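Local coordinates for protein gamma-glutamyltranspeptidase (Streptomyces lincolnensis, PDB 6J3A) that probably hydrolyses or transfers gamma-glutamyl groups as an LmbA-like member of the Ntn-hydrolase superfamily, at residues 256-261 against 476-481. Sequence-based numbering, arbitrary orientation.
Sequences TYEAPA and GRRPRT
A salt bridge between Glu258 and Arg478 joins strand 256-265, in the central beta structure of the Ntn-hydrolase fold, to the long loop between strands 454-455 and 486-490. The two side chains reach toward each other from opposite directions, with Glu258 CA and Arg478 CA 14.1 Å apart. Arg478 NH1 donates to Glu258 OE2 at a modelled 2.4 Å, too short to be taken at face value, and the bond is bent, with an N-H...O angle of 120°. The carboxylate approaches the edge of the guanidinium, near its plane, but its own plane is turned 79° from it; Arg478 NH2 lies 4.2 Å from Glu258 OE2, and a two-pronged pairing is not made. Glu258 runs out extended beyond CG (chi2 173°), which carries its carboxylate off the strand. Trp276 ties the pair together, donating from NE1 to Glu258 OE1 and offering its ring to Arg478 in a cation-pi contact, while Asp322 takes Arg478 NH2 as a second acidic partner. An alanine in place of Glu258 would probably leave Arg478 NH1 without this carboxylate and Trp276 NE1 without its acceptor. In gamma-glutamyltranspeptidases, cleaved into two subunits, such a bridge would probably join the large subunit to the small, here a core strand to a surface loop; segment 476-481 probably matches the loop leading into the paired hydroxyl residues (Ser-Ser in relatives, from Thr481 here) beside the active site.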
loop_
_atom_site.group_PDB
_atom_site.type_symbol
_atom_site.label_atom_id
_atom_site.label_comp_id
_atom_site.label_asym_id
_atom_site.label_seq_id
_atom_site.Cartn_x
_atom_site.Cartn_y
_atom_site.Cartn_z
ATOM N N THR A 256 -18.378 18.623 21.231
ATOM C CA THR A 256 -19.796 18.743 20.880
ATOM C C THR A 256 -20.061 18.267 19.465
ATOM O O THR A 256 -19.131 18.164 18.663
ATOM C CB THR A 256 -20.278 20.197 20.980
ATOM O OG1 THR A 256 -19.397 21.044 20.234
ATOM C CG2 THR A 256 -20.302 20.638 22.422
ATOM N N TYR A 257 -21.339 18.008 19.174
ATOM C CA TYR A 257 -21.804 17.594 17.845
ATOM C C TYR A 257 -22.424 18.771 17.092
ATOM O O TYR A 257 -22.962 19.685 17.705
ATOM C CB TYR A 257 -22.847 16.489 17.953
ATOM C CG TYR A 257 -22.318 15.107 18.284
ATOM C CD1 TYR A 257 -21.587 14.362 17.349
ATOM C CD2 TYR A 257 -22.592 14.516 19.521
ATOM C CE1 TYR A 257 -21.128 13.080 17.652
ATOM C CE2 TYR A 257 -22.136 13.239 19.830
ATOM C CZ TYR A 257 -21.411 12.522 18.895
ATOM O OH TYR A 257 -20.957 11.258 19.200
ATOM N N GLU A 258 -22.356 18.734 15.762
ATOM C CA GLU A 258 -22.915 19.788 14.903
ATOM C C GLU A 258 -23.398 19.254 13.573
ATOM O O GLU A 258 -22.973 18.195 13.121
ATOM C CB GLU A 258 -21.875 20.859 14.624
ATOM C CG GLU A 258 -21.627 21.730 15.822
ATOM C CD GLU A 258 -20.491 22.694 15.632
ATOM O OE1 GLU A 258 -20.070 22.930 14.472
ATOM O OE2 GLU A 258 -20.042 23.225 16.671
ATOM N N ALA A 259 -24.293 20.005 12.949
ATOM C CA ALA A 259 -24.637 19.768 11.570
ATOM C C ALA A 259 -23.421 20.220 10.780
ATOM O O ALA A 259 -22.750 21.173 11.185
ATOM C CB ALA A 259 -25.859 20.582 11.169
ATOM N N PRO A 260 -23.130 19.547 9.657
ATOM C CA PRO A 260 -22.072 20.023 8.770
ATOM C C PRO A 260 -22.517 21.220 7.953
ATOM O O PRO A 260 -23.705 21.428 7.762
ATOM C CB PRO A 260 -21.846 18.837 7.831
ATOM C CG PRO A 260 -23.176 18.157 7.773
ATOM C CD PRO A 260 -23.750 18.307 9.152
ATOM N N ALA A 261 -21.552 22.002 7.489
ATOM C CA ALA A 261 -21.774 22.952 6.409
ATOM C C ALA A 261 -21.751 22.137 5.126
ATOM O O ALA A 261 -20.926 21.245 4.973
ATOM C CB ALA A 261 -20.685 24.012 6.401
ATOM N N GLY A 476 -13.529 31.233 25.696
ATOM C CA GLY A 476 -14.636 30.292 25.454
ATOM C C GLY A 476 -14.989 30.065 23.989
ATOM O O GLY A 476 -16.026 29.477 23.678
ATOM N N ARG A 477 -14.117 30.520 23.092
ATOM C CA ARG A 477 -14.329 30.443 21.653
ATOM C C ARG A 477 -13.193 29.719 20.954
ATOM O O ARG A 477 -12.037 29.830 21.361
ATOM C CB ARG A 477 -14.452 31.853 21.097
ATOM C CG ARG A 477 -15.879 32.320 20.925
ATOM C CD ARG A 477 -16.792 31.974 22.079
ATOM N NE ARG A 477 -17.922 32.887 22.110
ATOM C CZ ARG A 477 -19.204 32.581 21.891
ATOM N NH1 ARG A 477 -20.095 33.565 21.950
ATOM N NH2 ARG A 477 -19.621 31.339 21.615
ATOM N N ARG A 478 -13.531 28.984 19.894
ATOM C CA ARG A 478 -12.522 28.257 19.128
ATOM C C ARG A 478 -11.728 29.220 18.286
ATOM O O ARG A 478 -12.287 30.163 17.740
ATOM C CB ARG A 478 -13.113 27.246 18.153
ATOM C CG ARG A 478 -13.930 26.132 18.775
ATOM C CD ARG A 478 -15.393 26.474 18.683
ATOM N NE ARG A 478 -16.211 25.386 18.189
ATOM C CZ ARG A 478 -17.390 25.536 17.582
ATOM N NH1 ARG A 478 -18.044 24.464 17.176
ATOM N NH2 ARG A 478 -17.924 26.733 17.354
ATOM N N PRO A 479 -10.426 28.964 18.140
ATOM C CA PRO A 479 -9.735 29.698 17.097
ATOM C C PRO A 479 -10.196 29.209 15.726
ATOM O O PRO A 479 -10.752 28.102 15.584
ATOM C CB PRO A 479 -8.269 29.333 17.327
ATOM C CG PRO A 479 -8.319 27.979 17.936
ATOM C CD PRO A 479 -9.578 27.923 18.745
ATOM N N ARG A 480 -9.955 30.040 14.729
ATOM C CA ARG A 480 -10.273 29.694 13.363
ATOM C C ARG A 480 -9.269 28.657 12.869
ATOM O O ARG A 480 -8.140 28.992 12.519
ATOM C CB ARG A 480 -10.257 30.944 12.500
ATOM C CG ARG A 480 -10.991 30.795 11.192
ATOM C CD ARG A 480 -10.016 30.831 10.050
ATOM N NE ARG A 480 -9.537 32.185 9.794
ATOM C CZ ARG A 480 -8.326 32.506 9.337
ATOM N NH1 ARG A 480 -8.036 33.787 9.135
ATOM N NH2 ARG A 480 -7.391 31.574 9.099
ATOM N N THR A 481 -9.699 27.397 12.836
ATOM C CA THR A 481 -8.779 26.251 12.711
ATOM C C THR A 481 -8.633 25.785 11.257
ATOM O O THR A 481 -9.613 25.793 10.497
ATOM C CB THR A 481 -9.208 25.099 13.656
ATOM O OG1 THR A 481 -8.176 24.113 13.727
ATOM C CG2 THR A 481 -10.517 24.440 13.238
#